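Local atomic coordinates of endo-beta-1,2-glucanase (Talaromyces funiculosus, PDB entry 6IMV), a protein that hydrolyses internal beta-1,2-glucosidic linkages of beta-1,2-glucan chains, as a fungal endo-acting glycoside hydrolase. Residues A[85-90]-A[171-176]; A[97-102]-A[441-446]; A[209-214]-A[270-275]; A[214-219]-A[242-247]. One frame throughout, in Å; residues are numbered along the deposited sequence.

Interaction 1 of 4, residues A[85-90]-A[171-176]; sequences LQVMLY and WAVYAF
V87 drives one methyl into the turn A172-F176, and around it the two helices pack most closely. Its CG1 lies anti to the backbone N (chi1 165°), which carries the methyl off helix 80-94 toward the carbonyl of A172; CG1 and A172 O stand 3.4 Å apart. The same methyl rests 3.8 Å from A172 CB and 3.9 Å from F176 CB, so it fits between two side chains one turn apart. M88 also packs on the alanine, its CG 3.7 Å from A172 CB. With a residue this small at the point of approach, the axes of the short segments come within 8.4 Å while running nearly parallel, at 15°. Side-by-side parallel helices are consistent with the (alpha/alpha) barrel expected for this glucanase.

Packing is looser toward the C-terminal ends. There F176 turns the edge of its ring to the backbone of Y90, CE1 lying 3.9 Å from Y90 O and 4.2 Å from Y90 CB. The Y90 ring leads away from this site, and its hydroxyl bonds to H45 and accepts from Q86 NE2; M120 of helix 112-133 covers V87, Y90 and F176. All six touching residues are buried, so the looser end is not a solvent-facing one. Since no hydrogen bond crosses it, the contact rests on shape fit and dispersion, while A172 O is already taken by F176 N within its own helix.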
loop_
_atom_site.group_PDB
_atom_site.type_symbol
_atom_site.label_atom_id
_atom_site.label_comp_id
_atom_site.label_asym_id
_atom_site.label_seq_id
_atom_site.Cartn_x
_atom_site.Cartn_y
_atom_site.Cartn_z
ATOM N N LEU A 85 4.274 1.195 4.177
ATOM C CA LEU A 85 5.069 0.812 3.007
ATOM C C LEU A 85 6.569 0.878 3.334
ATOM O O LEU A 85 7.330 -0.004 2.933
ATOM C CB LEU A 85 4.705 1.691 1.811
ATOM C CG LEU A 85 3.290 1.488 1.261
ATOM C CD1 LEU A 85 2.955 2.532 0.203
ATOM C CD2 LEU A 85 3.111 0.086 0.692
ATOM N N GLN A 86 6.968 1.912 4.076
ATOM C CA GLN A 86 8.341 2.122 4.491
ATOM C C GLN A 86 8.754 1.019 5.478
ATOM O O GLN A 86 9.821 0.418 5.346
ATOM C CB GLN A 86 8.459 3.517 5.106
ATOM C CG GLN A 86 9.853 3.886 5.585
ATOM C CD GLN A 86 9.865 5.232 6.268
ATOM O OE1 GLN A 86 8.833 5.737 6.701
ATOM N NE2 GLN A 86 11.043 5.820 6.380
ATOM N N VAL A 87 7.883 0.733 6.447
ATOM C CA VAL A 87 8.174 -0.249 7.488
ATOM C C VAL A 87 8.280 -1.649 6.868
ATOM O O VAL A 87 9.196 -2.406 7.216
ATOM C CB VAL A 87 7.152 -0.166 8.639
ATOM C CG1 VAL A 87 7.206 -1.385 9.554
ATOM C CG2 VAL A 87 7.352 1.110 9.446
ATOM N N MET A 88 7.373 -1.982 5.945
ATOM C CA MET A 88 7.400 -3.286 5.270
ATOM C C MET A 88 8.736 -3.461 4.533
ATOM O O MET A 88 9.347 -4.531 4.594
ATOM C CB MET A 88 6.233 -3.432 4.283
ATOM C CG MET A 88 4.930 -3.795 4.950
ATOM S SD MET A 88 3.602 -4.161 3.768
ATOM C CE MET A 88 3.059 -2.509 3.367
ATOM N N LEU A 89 9.187 -2.411 3.835
ATOM C CA LEU A 89 10.475 -2.433 3.129
ATOM C C LEU A 89 11.593 -2.711 4.143
ATOM O O LEU A 89 12.472 -3.538 3.888
ATOM C CB LEU A 89 10.670 -1.092 2.419
ATOM C CG LEU A 89 11.902 -0.902 1.536
ATOM C CD1 LEU A 89 13.110 -0.475 2.341
ATOM C CD2 LEU A 89 12.229 -2.118 0.695
ATOM N N TYR A 90 11.549 -2.007 5.283
ATOM C CA TYR A 90 12.570 -2.130 6.320
ATOM C C TYR A 90 12.554 -3.522 6.965
ATOM O O TYR A 90 13.603 -3.990 7.411
ATOM C CB TYR A 90 12.425 -1.034 7.379
ATOM C CG TYR A 90 12.710 0.369 6.909
ATOM C CD1 TYR A 90 13.468 0.636 5.781
ATOM C CD2 TYR A 90 12.213 1.446 7.619
ATOM C CE1 TYR A 90 13.703 1.938 5.368
ATOM C CE2 TYR A 90 12.444 2.751 7.224
ATOM C CZ TYR A 90 13.202 3.002 6.098
ATOM O OH TYR A 90 13.412 4.290 5.717
ATOM N N TRP A 171 0.206 -4.018 11.223
ATOM C CA TRP A 171 0.667 -5.334 10.742
ATOM C C TRP A 171 2.057 -5.201 10.105
ATOM O O TRP A 171 2.828 -6.157 10.115
ATOM C CB TRP A 171 -0.363 -5.990 9.811
ATOM C CG TRP A 171 -1.591 -6.433 10.546
ATOM C CD1 TRP A 171 -2.817 -5.833 10.524
ATOM C CD2 TRP A 171 -1.708 -7.548 11.455
ATOM N NE1 TRP A 171 -3.684 -6.502 11.342
ATOM C CE2 TRP A 171 -3.035 -7.559 11.924
ATOM C CE3 TRP A 171 -0.827 -8.534 11.911
ATOM C CZ2 TRP A 171 -3.505 -8.514 12.821
ATOM C CZ3 TRP A 171 -1.281 -9.475 12.810
ATOM C CH2 TRP A 171 -2.607 -9.471 13.247
ATOM N N ALA A 172 2.394 -4.018 9.575
ATOM C CA ALA A 172 3.741 -3.796 9.037
ATOM C C ALA A 172 4.766 -3.836 10.184
ATOM O O ALA A 172 5.821 -4.459 10.069
ATOM C CB ALA A 172 3.807 -2.504 8.264
ATOM N N VAL A 173 4.430 -3.182 11.298
ATOM C CA VAL A 173 5.284 -3.151 12.492
ATOM C C VAL A 173 5.401 -4.564 13.078
ATOM O O VAL A 173 6.472 -4.965 13.515
ATOM C CB VAL A 173 4.784 -2.120 13.522
ATOM C CG1 VAL A 173 5.452 -2.295 14.883
ATOM C CG2 VAL A 173 4.983 -0.698 13.017
ATOM N N TYR A 174 4.286 -5.298 13.084
ATOM C CA TYR A 174 4.217 -6.700 13.521
ATOM C C TYR A 174 5.251 -7.525 12.738
ATOM O O TYR A 174 6.061 -8.255 13.338
ATOM C CB TYR A 174 2.776 -7.185 13.339
ATOM C CG TYR A 174 2.385 -8.494 13.977
ATOM C CD1 TYR A 174 1.826 -8.530 15.246
ATOM C CD2 TYR A 174 2.460 -9.685 13.272
ATOM C CE1 TYR A 174 1.395 -9.718 15.815
ATOM C CE2 TYR A 174 2.033 -10.884 13.827
ATOM C CZ TYR A 174 1.506 -10.903 15.106
ATOM O OH TYR A 174 1.081 -12.082 15.653
ATOM N N ALA A 175 5.260 -7.364 11.409
ATOM C CA ALA A 175 6.247 -8.014 10.515
ATOM C C ALA A 175 7.681 -7.598 10.868
ATOM O O ALA A 175 8.577 -8.450 10.960
ATOM C CB ALA A 175 5.952 -7.685 9.077
ATOM N N PHE A 176 7.896 -6.287 11.015
ATOM C CA PHE A 176 9.226 -5.745 11.244
ATOM C C PHE A 176 9.819 -6.340 12.524
ATOM O O PHE A 176 11.002 -6.684 12.561
ATOM C CB PHE A 176 9.212 -4.218 11.343
ATOM C CG PHE A 176 10.554 -3.651 11.713
ATOM C CD1 PHE A 176 11.518 -3.432 10.743
ATOM C CD2 PHE A 176 10.871 -3.386 13.038
ATOM C CE1 PHE A 176 12.767 -2.938 11.090
ATOM C CE2 PHE A 176 12.119 -2.893 13.382
ATOM C CZ PHE A 176 13.061 -2.659 12.408
#

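Interaction 2 of 4, residues A[97-102]-A[441-446]; sequences SADAAR and NAILGG
The backbones of D99 and L444 approach to 6.9 Å between their CA atoms, where the first turn of helix 98-104 faces the C-terminal end of helix 433-443. L444 carries nearly all of the contact. Its CG is anti to the carbonyl carbon (chi1 -65°), and the branch reaches across so that CD2 lies 3.4 Å from D99 CB and 3.7 Å from A100 N. CD2 also comes to 4.0 Å from S97 OG, while the sister methyl CD1 looks toward A100 CB. A helix start thus meets a helix stop. On one side S97 is the N-cap, its OG accepting a nearly straight bond from A100 N (3.0 Å, 170°), which occupies an amide of the open first turn. On the other, the helix ends in a Schellman motif: G446 N reaches back to N441 O at 2.9 Å and G445 N to A442 O at 3.0 Å, with G445 at positive phi. The carboxylate of D99 passes only loosely by I443, and no hydrogen bond joins the segments. Helix 80-94 lies beneath, L89 and H92 touching L444, while L38 of helix 30-41 packs against D99 and I34 against I443.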
loop_
_atom_site.group_PDB
_atom_site.type_symbol
_atom_site.label_atom_id
_atom_site.label_comp_id
_atom_site.label_asym_id
_atom_site.label_seq_id
_atom_site.Cartn_x
_atom_site.Cartn_y
_atom_site.Cartn_z
ATOM N N SER A 97 17.304 -9.460 3.216
ATOM C CA SER A 97 16.813 -9.667 1.844
ATOM C C SER A 97 17.744 -8.967 0.848
ATOM O O SER A 97 18.053 -7.770 0.996
ATOM C CB SER A 97 15.389 -9.180 1.678
ATOM O OG SER A 97 15.107 -8.872 0.317
ATOM N N ALA A 98 18.177 -9.717 -0.169
ATOM C CA ALA A 98 19.102 -9.207 -1.176
ATOM C C ALA A 98 18.376 -8.201 -2.077
ATOM O O ALA A 98 18.971 -7.216 -2.494
ATOM C CB ALA A 98 19.676 -10.344 -1.980
ATOM N N ASP A 99 17.101 -8.481 -2.379
ATOM C CA ASP A 99 16.260 -7.581 -3.178
ATOM C C ASP A 99 16.038 -6.253 -2.431
ATOM O O ASP A 99 16.108 -5.200 -3.032
ATOM C CB ASP A 99 14.935 -8.251 -3.574
ATOM C CG ASP A 99 15.013 -9.072 -4.861
ATOM O OD1 ASP A 99 16.116 -9.141 -5.467
ATOM O OD2 ASP A 99 13.967 -9.633 -5.265
ATOM N N ALA A 100 15.740 -6.311 -1.127
ATOM C CA ALA A 100 15.572 -5.097 -0.329
ATOM C C ALA A 100 16.885 -4.295 -0.294
ATOM O O ALA A 100 16.857 -3.072 -0.250
ATOM C CB ALA A 100 15.093 -5.428 1.061
ATOM N N ALA A 101 18.029 -4.993 -0.314
ATOM C CA ALA A 101 19.358 -4.365 -0.302
ATOM C C ALA A 101 19.646 -3.699 -1.654
ATOM O O ALA A 101 20.276 -2.646 -1.707
ATOM C CB ALA A 101 20.419 -5.393 0.037
ATOM N N ARG A 102 19.188 -4.316 -2.747
ATOM C CA ARG A 102 19.297 -3.723 -4.091
ATOM C C ARG A 102 18.576 -2.366 -4.127
ATOM O O ARG A 102 19.044 -1.449 -4.778
ATOM C CB ARG A 102 18.733 -4.677 -5.143
ATOM C CG ARG A 102 18.746 -4.135 -6.564
ATOM C CD ARG A 102 20.131 -4.125 -7.163
ATOM N NE ARG A 102 20.042 -3.874 -8.595
ATOM C CZ ARG A 102 21.063 -3.502 -9.354
ATOM N NH1 ARG A 102 22.284 -3.445 -8.851
ATOM N NH2 ARG A 102 20.847 -3.175 -10.613
ATOM N N ASN A 441 7.041 -3.470 -2.598
ATOM C CA ASN A 441 6.646 -4.401 -1.532
ATOM C C ASN A 441 6.033 -5.674 -2.134
ATOM O O ASN A 441 6.224 -6.761 -1.595
ATOM C CB ASN A 441 5.753 -3.721 -0.491
ATOM C CG ASN A 441 6.571 -3.041 0.584
ATOM O OD1 ASN A 441 7.423 -3.682 1.201
ATOM N ND2 ASN A 441 6.336 -1.755 0.807
ATOM N N ALA A 442 5.338 -5.553 -3.270
ATOM C CA ALA A 442 4.812 -6.727 -3.980
ATOM C C ALA A 442 5.961 -7.571 -4.574
ATOM O O ALA A 442 5.930 -8.791 -4.510
ATOM C CB ALA A 442 3.819 -6.295 -5.025
ATOM N N ILE A 443 6.969 -6.912 -5.153
ATOM C CA ILE A 443 8.156 -7.593 -5.699
ATOM C C ILE A 443 8.852 -8.403 -4.591
ATOM O O ILE A 443 9.336 -9.485 -4.856
ATOM C CB ILE A 443 9.110 -6.579 -6.365
ATOM C CG1 ILE A 443 8.566 -6.101 -7.713
ATOM C CG2 ILE A 443 10.526 -7.134 -6.481
ATOM C CD1 ILE A 443 9.244 -4.858 -8.258
ATOM N N LEU A 444 8.861 -7.887 -3.354
ATOM C CA LEU A 444 9.518 -8.546 -2.195
ATOM C C LEU A 444 8.621 -9.627 -1.570
ATOM O O LEU A 444 9.024 -10.274 -0.607
ATOM C CB LEU A 444 9.870 -7.478 -1.154
ATOM C CG LEU A 444 10.918 -6.463 -1.599
ATOM C CD1 LEU A 444 11.081 -5.373 -0.559
ATOM C CD2 LEU A 444 12.253 -7.149 -1.868
ATOM N N GLY A 445 7.409 -9.800 -2.106
ATOM C CA GLY A 445 6.504 -10.874 -1.738
ATOM C C GLY A 445 5.586 -10.509 -0.577
ATOM O O GLY A 445 5.025 -11.396 0.055
ATOM N N GLY A 446 5.423 -9.210 -0.287
ATOM C CA GLY A 446 4.676 -8.771 0.889
ATOM C C GLY A 446 5.398 -9.155 2.170
ATOM O O GLY A 446 6.550 -9.638 2.113
#

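Interaction 3 of 4, residues A[209-214]-A[270-275]; sequences IFYQGE and EALWEY
Y211 and L272 meet through ring carbon and methyl, Y211 CE1 standing 3.9 Å from L272 CD2. The methyl approaches the ring at a slant. Beside it, A271 offers its CB to two partners: E214 C at 3.9 Å and, more loosely, Y211 OH at 4.3 Å. E214 takes part through its backbone, its O lying 4.2 Å from Y275 CB, whereas its side chain starts away from the helix. The contact is therefore one of small apolar groups against a tyrosine ring and a peptide, with no hydrogen bond between the segments.

What aims the ring is its own hairpin. With CG anti to the backbone N (chi1 -174°), the Y211 side chain folds back over the turn, and G213 N sits 3.7 Å above the plane, over the ring centre. The hydroxyl is fixed beyond the contact by D268, at the start of the same helix as A271, and by the amide of G215. E214 and G215, both at positive phi, have the backbone angles of a type I' turn, while Q212 and G213 together face K216 as a classic beta bulge.

The hairpin of strands 211-213 and 216-217 follows directly on helix 186-210. Helix 266-276 packs against it, with L272 also touching V217 and Y275 touching K216, while W273 of that helix packs on helix 461-475.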
loop_
_atom_site.group_PDB
_atom_site.type_symbol
_atom_site.label_atom_id
_atom_site.label_comp_id
_atom_site.label_asym_id
_atom_site.label_seq_id
_atom_site.Cartn_x
_atom_site.Cartn_y
_atom_site.Cartn_z
ATOM N N ILE A 209 -11.264 3.575 21.152
ATOM C CA ILE A 209 -11.196 4.640 20.171
ATOM C C ILE A 209 -12.051 4.296 18.937
ATOM O O ILE A 209 -12.701 5.181 18.405
ATOM C CB ILE A 209 -9.724 4.980 19.833
ATOM C CG1 ILE A 209 -9.025 5.611 21.044
ATOM C CG2 ILE A 209 -9.609 5.869 18.604
ATOM C CD1 ILE A 209 -7.540 5.852 20.878
ATOM N N PHE A 210 -12.062 3.038 18.475
ATOM C CA PHE A 210 -12.625 2.744 17.126
ATOM C C PHE A 210 -13.868 1.844 17.137
ATOM O O PHE A 210 -14.557 1.778 16.118
ATOM C CB PHE A 210 -11.573 2.104 16.218
ATOM C CG PHE A 210 -10.471 3.036 15.793
ATOM C CD1 PHE A 210 -10.651 3.902 14.725
ATOM C CD2 PHE A 210 -9.245 3.026 16.440
ATOM C CE1 PHE A 210 -9.630 4.753 14.327
ATOM C CE2 PHE A 210 -8.221 3.868 16.034
ATOM C CZ PHE A 210 -8.415 4.729 14.979
ATOM N N TYR A 211 -14.147 1.119 18.225
ATOM C CA TYR A 211 -15.264 0.161 18.196
ATOM C C TYR A 211 -16.520 0.798 18.802
ATOM O O TYR A 211 -16.574 1.024 19.996
ATOM C CB TYR A 211 -14.899 -1.155 18.895
ATOM C CG TYR A 211 -15.968 -2.209 18.762
ATOM C CD1 TYR A 211 -16.456 -2.551 17.513
ATOM C CD2 TYR A 211 -16.528 -2.834 19.867
ATOM C CE1 TYR A 211 -17.463 -3.488 17.352
ATOM C CE2 TYR A 211 -17.533 -3.779 19.724
ATOM C CZ TYR A 211 -18.004 -4.107 18.461
ATOM O OH TYR A 211 -18.997 -5.021 18.261
ATOM N N GLN A 212 -17.527 1.062 17.961
ATOM C CA GLN A 212 -18.781 1.708 18.377
ATOM C C GLN A 212 -19.733 0.688 19.013
ATOM O O GLN A 212 -20.537 1.042 19.859
ATOM C CB GLN A 212 -19.490 2.347 17.184
ATOM C CG GLN A 212 -20.670 3.228 17.558
ATOM C CD GLN A 212 -21.334 3.777 16.322
ATOM O OE1 GLN A 212 -22.156 3.111 15.692
ATOM N NE2 GLN A 212 -20.959 4.993 15.952
ATOM N N GLY A 213 -19.656 -0.566 18.559
ATOM C CA GLY A 213 -20.523 -1.640 19.028
ATOM C C GLY A 213 -21.343 -2.214 17.887
ATOM O O GLY A 213 -21.472 -1.581 16.844
ATOM N N GLU A 214 -21.876 -3.425 18.096
ATOM C CA GLU A 214 -22.711 -4.130 17.140
ATOM C C GLU A 214 -21.983 -4.251 15.792
ATOM O O GLU A 214 -22.602 -4.132 14.743
ATOM C CB GLU A 214 -24.050 -3.411 17.013
ATOM C CG GLU A 214 -24.825 -3.386 18.314
ATOM C CD GLU A 214 -25.869 -2.292 18.404
ATOM O OE1 GLU A 214 -26.469 -1.932 17.360
ATOM O OE2 GLU A 214 -26.095 -1.802 19.526
ATOM N N GLU A 270 -18.102 -11.894 16.519
ATOM C CA GLU A 270 -19.088 -12.411 15.570
ATOM C C GLU A 270 -19.798 -11.237 14.880
ATOM O O GLU A 270 -20.040 -11.281 13.679
ATOM C CB GLU A 270 -20.088 -13.343 16.259
ATOM C CG GLU A 270 -20.674 -14.373 15.311
ATOM C CD GLU A 270 -19.736 -15.538 15.037
ATOM O OE1 GLU A 270 -19.052 -15.984 15.989
ATOM O OE2 GLU A 270 -19.684 -16.005 13.880
ATOM N N ALA A 271 -20.094 -10.176 15.640
ATOM C CA ALA A 271 -20.773 -8.987 15.093
ATOM C C ALA A 271 -19.883 -8.276 14.053
ATOM O O ALA A 271 -20.403 -7.764 13.071
ATOM C CB ALA A 271 -21.191 -8.052 16.209
ATOM N N LEU A 272 -18.557 -8.252 14.263
ATOM C CA LEU A 272 -17.627 -7.669 13.284
ATOM C C LEU A 272 -17.862 -8.301 11.904
ATOM O O LEU A 272 -18.024 -7.601 10.920
ATOM C CB LEU A 272 -16.174 -7.899 13.721
ATOM C CG LEU A 272 -15.658 -7.050 14.882
ATOM C CD1 LEU A 272 -14.218 -7.430 15.209
ATOM C CD2 LEU A 272 -15.755 -5.562 14.573
ATOM N N TRP A 273 -17.878 -9.637 11.858
ATOM C CA TRP A 273 -17.937 -10.362 10.592
ATOM C C TRP A 273 -19.357 -10.340 10.018
ATOM O O TRP A 273 -19.532 -10.255 8.805
ATOM C CB TRP A 273 -17.369 -11.771 10.754
ATOM C CG TRP A 273 -15.897 -11.697 11.010
ATOM C CD1 TRP A 273 -15.266 -11.846 12.207
ATOM C CD2 TRP A 273 -14.872 -11.391 10.047
ATOM N NE1 TRP A 273 -13.915 -11.665 12.054
ATOM C CE2 TRP A 273 -13.642 -11.389 10.743
ATOM C CE3 TRP A 273 -14.865 -11.156 8.666
ATOM C CZ2 TRP A 273 -12.427 -11.141 10.109
ATOM C CZ3 TRP A 273 -13.662 -10.915 8.035
ATOM C CH2 TRP A 273 -12.459 -10.902 8.753
ATOM N N GLU A 274 -20.357 -10.337 10.900
ATOM C CA GLU A 274 -21.743 -10.274 10.483
ATOM C C GLU A 274 -22.012 -8.935 9.791
ATOM O O GLU A 274 -22.611 -8.893 8.730
ATOM C CB GLU A 274 -22.663 -10.451 11.686
ATOM C CG GLU A 274 -24.124 -10.573 11.302
ATOM C CD GLU A 274 -25.043 -10.847 12.479
ATOM O OE1 GLU A 274 -24.537 -11.329 13.523
ATOM O OE2 GLU A 274 -26.254 -10.570 12.351
ATOM N N TYR A 275 -21.554 -7.845 10.409
ATOM C CA TYR A 275 -21.796 -6.515 9.900
ATOM C C TYR A 275 -21.039 -6.304 8.580
ATOM O O TYR A 275 -21.453 -5.506 7.747
ATOM C CB TYR A 275 -21.407 -5.457 10.934
ATOM C CG TYR A 275 -21.853 -4.078 10.541
ATOM C CD1 TYR A 275 -23.199 -3.743 10.575
ATOM C CD2 TYR A 275 -20.957 -3.129 10.087
ATOM C CE1 TYR A 275 -23.640 -2.488 10.192
ATOM C CE2 TYR A 275 -21.377 -1.865 9.712
ATOM C CZ TYR A 275 -22.723 -1.545 9.768
ATOM O OH TYR A 275 -23.155 -0.314 9.392
#

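Interaction 4 of 4, residues A[214-219]-A[242-247]; sequences EGKVCA and TSYLND. With GLC (alpha-D-glucopyranose), chain D.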
loop_
_atom_site.group_PDB
_atom_site.type_symbol
_atom_site.label_atom_id
_atom_site.label_comp_id
_atom_site.label_asym_id
_atom_site.label_seq_id
_atom_site.Cartn_x
_atom_site.Cartn_y
_atom_site.Cartn_z
ATOM N N GLU A 214 -21.876 -3.425 18.096
ATOM C CA GLU A 214 -22.711 -4.130 17.140
ATOM C C GLU A 214 -21.983 -4.251 15.792
ATOM O O GLU A 214 -22.602 -4.132 14.743
ATOM C CB GLU A 214 -24.050 -3.411 17.013
ATOM C CG GLU A 214 -24.825 -3.386 18.314
ATOM C CD GLU A 214 -25.869 -2.292 18.404
ATOM O OE1 GLU A 214 -26.469 -1.932 17.360
ATOM O OE2 GLU A 214 -26.095 -1.802 19.526
ATOM N N GLY A 215 -20.663 -4.484 15.850
ATOM C CA GLY A 215 -19.830 -4.774 14.679
ATOM C C GLY A 215 -19.401 -3.526 13.921
ATOM O O GLY A 215 -18.748 -3.638 12.876
ATOM N N LYS A 216 -19.753 -2.341 14.440
ATOM C CA LYS A 216 -19.483 -1.077 13.761
ATOM C C LYS A 216 -18.140 -0.532 14.246
ATOM O O LYS A 216 -17.945 -0.325 15.444
ATOM C CB LYS A 216 -20.623 -0.078 13.982
ATOM C CG LYS A 216 -21.920 -0.467 13.293
ATOM C CD LYS A 216 -23.121 0.398 13.624
ATOM C CE LYS A 216 -24.397 -0.176 13.042
ATOM N NZ LYS A 216 -25.489 0.826 13.013
ATOM N N VAL A 217 -17.236 -0.295 13.289
ATOM C CA VAL A 217 -15.887 0.212 13.541
ATOM C C VAL A 217 -15.744 1.534 12.784
ATOM O O VAL A 217 -15.981 1.560 11.582
ATOM C CB VAL A 217 -14.820 -0.809 13.097
ATOM C CG1 VAL A 217 -13.405 -0.247 13.232
ATOM C CG2 VAL A 217 -14.940 -2.133 13.847
ATOM N N CYS A 218 -15.370 2.624 13.473
ATOM C CA CYS A 218 -15.262 3.933 12.810
ATOM C C CYS A 218 -14.191 3.888 11.710
ATOM O O CYS A 218 -13.083 3.433 11.945
ATOM C CB CYS A 218 -14.883 5.070 13.751
ATOM S SG CYS A 218 -15.775 5.093 15.324
ATOM N N ALA A 219 -14.531 4.401 10.523
ATOM C CA ALA A 219 -13.545 4.694 9.493
ATOM C C ALA A 219 -12.657 5.848 9.972
ATOM O O ALA A 219 -11.412 5.799 9.846
ATOM C CB ALA A 219 -14.229 5.008 8.184
ATOM N N THR A 242 -21.423 8.149 9.605
ATOM C CA THR A 242 -21.925 6.793 9.596
ATOM C C THR A 242 -21.063 5.931 8.652
ATOM O O THR A 242 -21.538 4.923 8.111
ATOM C CB THR A 242 -23.425 6.843 9.270
ATOM O OG1 THR A 242 -23.955 5.541 9.492
ATOM C CG2 THR A 242 -23.735 7.296 7.861
ATOM N N SER A 243 -19.790 6.319 8.485
ATOM C CA SER A 243 -18.793 5.589 7.682
ATOM C C SER A 243 -18.034 4.599 8.571
ATOM O O SER A 243 -17.314 5.003 9.492
ATOM C CB SER A 243 -17.814 6.527 7.020
ATOM O OG SER A 243 -18.407 7.173 5.908
ATOM N N TYR A 244 -18.151 3.311 8.255
ATOM C CA TYR A 244 -17.526 2.255 9.045
ATOM C C TYR A 244 -16.582 1.427 8.171
ATOM O O TYR A 244 -16.753 1.342 6.963
ATOM C CB TYR A 244 -18.593 1.363 9.687
ATOM C CG TYR A 244 -19.642 2.121 10.456
ATOM C CD1 TYR A 244 -19.323 2.758 11.646
ATOM C CD2 TYR A 244 -20.947 2.218 9.991
ATOM C CE1 TYR A 244 -20.274 3.471 12.358
ATOM C CE2 TYR A 244 -21.910 2.925 10.696
ATOM C CZ TYR A 244 -21.569 3.560 11.878
ATOM O OH TYR A 244 -22.504 4.261 12.582
ATOM N N LEU A 245 -15.575 0.839 8.821
ATOM C CA LEU A 245 -14.724 -0.167 8.211
ATOM C C LEU A 245 -15.512 -1.477 8.158
ATOM O O LEU A 245 -15.458 -2.256 9.097
ATOM C CB LEU A 245 -13.447 -0.311 9.046
ATOM C CG LEU A 245 -12.585 0.942 9.131
ATOM C CD1 LEU A 245 -11.263 0.644 9.809
ATOM C CD2 LEU A 245 -12.344 1.527 7.747
ATOM N N ASN A 246 -16.258 -1.682 7.064
ATOM C CA ASN A 246 -17.214 -2.789 6.984
ATOM C C ASN A 246 -17.088 -3.554 5.660
ATOM O O ASN A 246 -18.022 -4.284 5.273
ATOM C CB ASN A 246 -18.644 -2.281 7.169
ATOM C CG ASN A 246 -19.114 -1.400 6.033
ATOM O OD1 ASN A 246 -18.308 -0.918 5.240
ATOM N ND2 ASN A 246 -20.421 -1.214 5.928
ATOM N N ASP A 247 -15.936 -3.444 4.988
ATOM C CA ASP A 247 -15.792 -4.037 3.660
ATOM C C ASP A 247 -14.517 -4.878 3.572
ATOM O O ASP A 247 -13.690 -4.870 4.477
ATOM C CB ASP A 247 -15.895 -2.937 2.605
ATOM C CG ASP A 247 -14.759 -1.932 2.642
ATOM O OD1 ASP A 247 -13.607 -2.348 2.881
ATOM O OD2 ASP A 247 -15.037 -0.750 2.410
HETATM C C1 GLC D . -12.169 4.896 1.497
HETATM C C2 GLC D . -10.707 4.599 1.745
HETATM C C3 GLC D . -10.142 3.718 0.646
HETATM C C4 GLC D . -10.934 2.425 0.577
HETATM C C5 GLC D . -12.409 2.758 0.348
HETATM C C6 GLC D . -13.279 1.506 0.417
HETATM O O1 GLC D . -12.214 5.720 0.313
HETATM O O2 GLC D . -10.002 5.850 1.742
HETATM O O3 GLC D . -8.767 3.410 0.875
HETATM O O4 GLC D . -10.396 1.581 -0.450
HETATM O O5 GLC D . -12.881 3.676 1.341
HETATM O O6 GLC D . -13.196 0.898 1.709
HETATM O O HOH W 1 -17.818 -1.876 10.818
HETATM O O HOH W 2 -25.067 3.438 12.401
#
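K216 slants across one face of the Y244 ring. Its CB sits over that face, 4.0 Å from the ring centroid and 18° off the normal, a CH-pi contact. Beyond CG, which is anti to the carbonyl carbon (chi1 -68°), the chain is extended, and CD passes 3.9 Å from Y244 CZ. At the tip NZ gives a bond of 2.7 Å to a water, which is also 2.7 Å from Y244 OH and so joins the polar ends of the two side chains. The backbone of T242 covers the opposite face of the ring, leaving it sandwiched.

The main chains meet in a single beta bridge, C218 with Y244. L245 N donates to V217 O at 2.9 Å and A219 N to S243 O at 3.0 Å. A second water, between the segments, accepts from V217 N and lies near G215 O and L245 O. L245, centre of an inverse gamma turn, lays its methyls on V217 and A219; C218 O is buried here without a polar partner. The loop then brings D247 to the bound glucose, whose O6 donates to D247 OD2 at 2.6 Å; E250 and H304 hold the same sugar.

Strand 216-217 packs on this loop and on helices 252-261 and 266-276, V217 touching F254, L258 and L272, while the disulfide from C218, just past the strand, to C239 ties this stretch to strand 237-239.

Interaction 1 is the buried one, apolar packing of two long helices. Interaction 2, a surface contact, adjoins it: L444 packs on L89 of helix 80-94, the helix that carries 85-90, and N441 ND2 makes a probable hydrogen bond to L85 O. Interactions 3 and 4 lie across the chain's centre from interaction 2, 7 Å apart between centres, and use the same hairpin, against helix 266-276 in surface interaction 3 and an irregular loop in partly buried interaction 4. Interactions 1, 2 and 3 have no hydrogen bond between their segments; interaction 4 alone has, with bridging waters and a residue holding a bound sugar. Y275 OH and Q212 both approach Y244, linking interactions 3 and 4.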